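Local coordinates for protein DltD (Streptococcus thermophilus LMG 18311, PDB 7DXM), which probably acts as an O-acyltransferase of the dlt operon, serving D-alanylation of lipoteichoic acid in the bacterial cell wall, at residues A[16-28]-A[117-129]. Numbering follows the deposited sequence.
Sequences TLTNENFKSRKNK and FQQFFNNDQLSSF
Asn19 meets Gln119 and Phe120 where the turn joining helices 114-118 and 123-131 of this SGNH-hydrolase-like protein packs against helix 19-22. Asn19 ND2 lies 3.1 Å from Gln119 OE1, the two amide planes steeply inclined, while Asn19 OD1 rests beside CE1 of the Phe120 ring. One turn on, Phe22 and Phe120 form a T-shaped pair, centroids 5.0 Å apart: the Phe120 edge, led by CD1, points at one face of Phe22. With CG anti to the backbone N (chi1 174°), Phe22 presents that face to the turn, and Ile72 of strand 68-72 also touches its side chain. Lys23 then lays an extended chain across the turn, its CD packing 3.5 Å from Phe120 O, the carbonyl that takes a hydrogen bond from Gln125 NE2. Asn122 and Gln125 close a capping box at the start of helix 123-131, illustrating how a polar cap and an aromatic pair can share one turn. Last comes Arg25, whose guanidinium grips the Asp124 carboxylate side-on, nearly coplanar with it, in a bidentate salt bridge. Arg25 NE reaches the syn lone pair of Asp124 OD2 at 3.0 Å; Arg25 NH2 meets Asp124 OD1 at 2.7 Å and adds a weak bond to Ser128 OG.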
loop_
_atom_site.group_PDB
_atom_site.type_symbol
_atom_site.label_atom_id
_atom_site.label_comp_id
_atom_site.label_asym_id
_atom_site.label_seq_id
_atom_site.Cartn_x
_atom_site.Cartn_y
_atom_site.Cartn_z
ATOM N N THR A 16 6.187 -2.047 12.650
ATOM C CA THR A 16 5.290 -2.784 13.536
ATOM C C THR A 16 4.192 -3.476 12.737
ATOM O O THR A 16 3.936 -4.671 12.926
ATOM C CB THR A 16 4.720 -1.856 14.606
ATOM O OG1 THR A 16 5.705 -1.670 15.632
ATOM C CG2 THR A 16 3.479 -2.433 15.233
ATOM N N LEU A 17 3.557 -2.756 11.813
ATOM C CA LEU A 17 2.678 -3.373 10.812
ATOM C C LEU A 17 1.464 -4.049 11.462
ATOM O O LEU A 17 1.112 -5.191 11.160
ATOM C CB LEU A 17 3.470 -4.351 9.934
ATOM C CG LEU A 17 4.486 -3.556 9.124
ATOM C CD1 LEU A 17 5.543 -4.418 8.487
ATOM C CD2 LEU A 17 3.777 -2.742 8.073
ATOM N N THR A 18 0.827 -3.330 12.375
ATOM C CA THR A 18 -0.427 -3.756 12.982
ATOM C C THR A 18 -1.520 -2.772 12.599
ATOM O O THR A 18 -1.252 -1.586 12.376
ATOM C CB THR A 18 -0.341 -3.826 14.518
ATOM O OG1 THR A 18 -0.189 -2.497 15.075
ATOM C CG2 THR A 18 0.844 -4.719 14.925
ATOM N N ASN A 19 -2.753 -3.275 12.542
ATOM C CA ASN A 19 -3.866 -2.413 12.184
ATOM C C ASN A 19 -3.882 -1.181 13.063
ATOM O O ASN A 19 -3.992 -0.048 12.574
ATOM C CB ASN A 19 -5.174 -3.166 12.318
ATOM C CG ASN A 19 -5.255 -4.335 11.380
ATOM O OD1 ASN A 19 -4.445 -4.459 10.450
ATOM N ND2 ASN A 19 -6.225 -5.218 11.618
ATOM N N GLU A 20 -3.736 -1.380 14.373
ATOM C CA GLU A 20 -3.821 -0.249 15.283
ATOM C C GLU A 20 -2.757 0.792 14.966
ATOM O O GLU A 20 -3.010 1.996 15.112
ATOM C CB GLU A 20 -3.722 -0.739 16.727
ATOM C CG GLU A 20 -4.941 -1.575 17.154
ATOM C CD GLU A 20 -6.269 -0.765 17.272
ATOM O OE1 GLU A 20 -6.270 0.466 17.573
ATOM O OE2 GLU A 20 -7.338 -1.390 17.077
ATOM N N ASN A 21 -1.584 0.351 14.492
ATOM C CA ASN A 21 -0.537 1.283 14.099
ATOM C C ASN A 21 -0.846 1.962 12.777
ATOM O O ASN A 21 -0.332 3.056 12.511
ATOM C CB ASN A 21 0.805 0.565 13.999
ATOM C CG ASN A 21 1.951 1.520 13.755
ATOM O OD1 ASN A 21 2.143 2.486 14.499
ATOM N ND2 ASN A 21 2.708 1.269 12.697
ATOM N N PHE A 22 -1.669 1.335 11.944
ATOM C CA PHE A 22 -1.998 1.932 10.664
ATOM C C PHE A 22 -2.796 3.211 10.859
ATOM O O PHE A 22 -2.552 4.218 10.184
ATOM C CB PHE A 22 -2.768 0.929 9.815
ATOM C CG PHE A 22 -3.281 1.498 8.530
ATOM C CD1 PHE A 22 -4.458 2.234 8.506
ATOM C CD2 PHE A 22 -2.593 1.294 7.347
ATOM C CE1 PHE A 22 -4.920 2.759 7.345
ATOM C CE2 PHE A 22 -3.062 1.786 6.179
ATOM C CZ PHE A 22 -4.228 2.533 6.175
ATOM N N LYS A 23 -3.763 3.185 11.769
ATOM C CA LYS A 23 -4.667 4.304 11.980
ATOM C C LYS A 23 -4.248 5.181 13.147
ATOM O O LYS A 23 -5.040 6.012 13.611
ATOM C CB LYS A 23 -6.096 3.797 12.182
ATOM C CG LYS A 23 -6.252 2.604 13.105
ATOM C CD LYS A 23 -7.626 1.948 12.903
ATOM C CE LYS A 23 -7.876 0.838 13.912
ATOM N NZ LYS A 23 -9.276 0.413 13.796
ATOM N N SER A 24 -3.026 5.005 13.643
ATOM C CA SER A 24 -2.483 5.855 14.698
ATOM C C SER A 24 -1.892 7.091 14.035
ATOM O O SER A 24 -0.828 7.013 13.403
ATOM C CB SER A 24 -1.432 5.107 15.512
ATOM O OG SER A 24 -0.781 5.980 16.414
ATOM N N ARG A 25 -2.592 8.224 14.149
ATOM C CA ARG A 25 -2.034 9.477 13.646
ATOM C C ARG A 25 -0.733 9.835 14.375
ATOM O O ARG A 25 0.248 10.262 13.753
ATOM C CB ARG A 25 -3.063 10.604 13.789
ATOM C CG ARG A 25 -2.531 11.986 13.417
ATOM C CD ARG A 25 -3.364 13.095 14.032
ATOM N NE ARG A 25 -4.710 13.065 13.488
ATOM C CZ ARG A 25 -5.126 13.866 12.524
ATOM N NH1 ARG A 25 -4.296 14.771 12.028
ATOM N NH2 ARG A 25 -6.365 13.760 12.069
ATOM N N LYS A 26 -0.692 9.649 15.697
ATOM C CA LYS A 26 0.477 10.093 16.440
ATOM C C LYS A 26 1.723 9.385 15.936
ATOM O O LYS A 26 2.710 10.040 15.588
ATOM C CB LYS A 26 0.286 9.884 17.950
ATOM C CG LYS A 26 1.293 10.719 18.830
ATOM C CD LYS A 26 0.883 12.259 18.974
ATOM C CE LYS A 26 1.810 13.104 19.900
ATOM N NZ LYS A 26 3.305 12.771 19.741
ATOM N N ASN A 27 1.676 8.052 15.818
ATOM C CA ASN A 27 2.870 7.299 15.428
ATOM C C ASN A 27 3.403 7.757 14.075
ATOM O O ASN A 27 4.586 8.114 13.936
ATOM C CB ASN A 27 2.567 5.805 15.394
ATOM C CG ASN A 27 2.529 5.199 16.770
ATOM O OD1 ASN A 27 2.643 5.918 17.758
ATOM N ND2 ASN A 27 2.361 3.877 16.853
ATOM N N LYS A 28 2.549 7.744 13.055
ATOM C CA LYS A 28 3.081 7.989 11.728
ATOM C C LYS A 28 3.498 9.445 11.567
ATOM O O LYS A 28 4.591 9.707 11.066
ATOM C CB LYS A 28 2.103 7.537 10.631
ATOM C CG LYS A 28 0.671 7.999 10.723
ATOM C CD LYS A 28 -0.157 7.206 9.714
ATOM C CE LYS A 28 -1.633 7.604 9.719
ATOM N NZ LYS A 28 -2.546 6.658 8.993
ATOM N N PHE A 117 -12.612 -3.418 5.795
ATOM C CA PHE A 117 -12.631 -1.965 5.722
ATOM C C PHE A 117 -12.576 -1.359 7.108
ATOM O O PHE A 117 -11.854 -0.380 7.336
ATOM C CB PHE A 117 -13.881 -1.479 5.011
ATOM C CG PHE A 117 -14.019 0.000 5.018
ATOM C CD1 PHE A 117 -13.218 0.782 4.192
ATOM C CD2 PHE A 117 -14.925 0.622 5.848
ATOM C CE1 PHE A 117 -13.330 2.166 4.183
ATOM C CE2 PHE A 117 -15.035 2.005 5.854
ATOM C CZ PHE A 117 -14.238 2.780 5.015
ATOM N N GLN A 118 -13.352 -1.920 8.045
ATOM C CA GLN A 118 -13.404 -1.314 9.373
ATOM C C GLN A 118 -12.056 -1.385 10.083
ATOM O O GLN A 118 -11.756 -0.530 10.925
ATOM C CB GLN A 118 -14.490 -1.972 10.227
ATOM C CG GLN A 118 -14.683 -1.307 11.593
ATOM C CD GLN A 118 -15.194 0.131 11.475
ATOM O OE1 GLN A 118 -16.194 0.415 10.806
ATOM N NE2 GLN A 118 -14.488 1.048 12.112
ATOM N N GLN A 119 -11.225 -2.373 9.759
ATOM C CA GLN A 119 -10.033 -2.549 10.569
ATOM C C GLN A 119 -8.939 -1.565 10.202
ATOM O O GLN A 119 -7.876 -1.593 10.820
ATOM C CB GLN A 119 -9.527 -3.998 10.506
ATOM C CG GLN A 119 -9.115 -4.511 9.167
ATOM C CD GLN A 119 -8.872 -6.021 9.186
ATOM O OE1 GLN A 119 -8.576 -6.605 10.233
ATOM N NE2 GLN A 119 -8.990 -6.657 8.022
ATOM N N PHE A 120 -9.180 -0.678 9.248
ATOM C CA PHE A 120 -8.297 0.452 9.015
ATOM C C PHE A 120 -8.984 1.790 9.179
ATOM O O PHE A 120 -8.349 2.765 9.605
ATOM C CB PHE A 120 -7.699 0.369 7.619
ATOM C CG PHE A 120 -7.030 -0.929 7.357
ATOM C CD1 PHE A 120 -5.750 -1.188 7.893
ATOM C CD2 PHE A 120 -7.674 -1.914 6.612
ATOM C CE1 PHE A 120 -5.126 -2.396 7.668
ATOM C CE2 PHE A 120 -7.064 -3.135 6.395
ATOM C CZ PHE A 120 -5.786 -3.377 6.911
ATOM N N PHE A 121 -10.268 1.857 8.884
ATOM C CA PHE A 121 -11.000 3.097 8.991
ATOM C C PHE A 121 -11.284 3.425 10.460
ATOM O O PHE A 121 -11.415 2.529 11.300
ATOM C CB PHE A 121 -12.274 2.940 8.173
ATOM C CG PHE A 121 -13.210 4.069 8.302
ATOM C CD1 PHE A 121 -13.018 5.225 7.567
ATOM C CD2 PHE A 121 -14.287 3.977 9.153
ATOM C CE1 PHE A 121 -13.876 6.278 7.680
ATOM C CE2 PHE A 121 -15.160 5.019 9.274
ATOM C CZ PHE A 121 -14.958 6.179 8.539
ATOM N N ASN A 122 -11.344 4.720 10.783
ATOM C CA ASN A 122 -11.817 5.145 12.105
ATOM C C ASN A 122 -12.422 6.533 11.992
ATOM O O ASN A 122 -12.427 7.139 10.921
ATOM C CB ASN A 122 -10.709 5.102 13.172
ATOM C CG ASN A 122 -9.625 6.177 13.002
ATOM O OD1 ASN A 122 -9.802 7.224 12.357
ATOM N ND2 ASN A 122 -8.480 5.908 13.611
ATOM N N ASN A 123 -12.913 7.059 13.105
ATOM C CA ASN A 123 -13.609 8.328 12.998
ATOM C C ASN A 123 -12.663 9.511 12.923
ATOM O O ASN A 123 -13.093 10.604 12.530
ATOM C CB ASN A 123 -14.583 8.492 14.152
ATOM C CG ASN A 123 -15.876 7.738 13.911
ATOM O OD1 ASN A 123 -16.035 7.086 12.864
ATOM N ND2 ASN A 123 -16.813 7.823 14.867
ATOM N N ASP A 124 -11.385 9.323 13.250
ATOM C CA ASP A 124 -10.429 10.400 13.021
ATOM C C ASP A 124 -10.239 10.616 11.531
ATOM O O ASP A 124 -10.263 11.755 11.055
ATOM C CB ASP A 124 -9.093 10.103 13.718
ATOM C CG ASP A 124 -8.060 11.246 13.571
ATOM O OD1 ASP A 124 -8.400 12.356 13.086
ATOM O OD2 ASP A 124 -6.887 11.022 13.948
ATOM N N GLN A 125 -10.083 9.524 10.773
ATOM C CA GLN A 125 -9.986 9.629 9.314
ATOM C C GLN A 125 -11.227 10.279 8.708
ATOM O O GLN A 125 -11.122 11.115 7.808
ATOM C CB GLN A 125 -9.753 8.250 8.707
ATOM C CG GLN A 125 -8.400 7.656 9.061
ATOM C CD GLN A 125 -8.327 6.157 8.819
ATOM O OE1 GLN A 125 -9.220 5.555 8.211
ATOM N NE2 GLN A 125 -7.271 5.540 9.331
ATOM N N LEU A 126 -12.410 9.956 9.231
ATOM C CA LEU A 126 -13.640 10.513 8.674
ATOM C C LEU A 126 -13.784 11.997 8.986
ATOM O O LEU A 126 -14.112 12.789 8.093
ATOM C CB LEU A 126 -14.852 9.758 9.193
ATOM C CG LEU A 126 -16.112 10.260 8.499
ATOM C CD1 LEU A 126 -16.496 9.293 7.398
ATOM C CD2 LEU A 126 -17.251 10.462 9.506
ATOM N N SER A 127 -13.588 12.387 10.250
ATOM C CA SER A 127 -13.628 13.808 10.597
ATOM C C SER A 127 -12.558 14.599 9.851
ATOM O O SER A 127 -12.811 15.715 9.388
ATOM C CB SER A 127 -13.447 13.984 12.098
ATOM O OG SER A 127 -12.072 13.767 12.443
ATOM N N SER A 128 -11.348 14.060 9.737
ATOM C CA SER A 128 -10.373 14.723 8.884
ATOM C C SER A 128 -10.950 14.914 7.494
ATOM O O SER A 128 -10.903 16.015 6.937
ATOM C CB SER A 128 -9.070 13.922 8.826
ATOM O OG SER A 128 -8.440 13.901 10.099
ATOM N N PHE A 129 -11.464 13.832 6.919
ATOM C CA PHE A 129 -12.021 13.856 5.569
ATOM C C PHE A 129 -13.084 14.928 5.347
ATOM O O PHE A 129 -13.039 15.664 4.362
ATOM C CB PHE A 129 -12.587 12.481 5.205
ATOM C CG PHE A 129 -13.374 12.468 3.925
ATOM C CD1 PHE A 129 -12.770 12.789 2.721
ATOM C CD2 PHE A 129 -14.718 12.137 3.927
ATOM C CE1 PHE A 129 -13.491 12.779 1.543
ATOM C CE2 PHE A 129 -15.447 12.125 2.752
ATOM C CZ PHE A 129 -14.832 12.446 1.557
#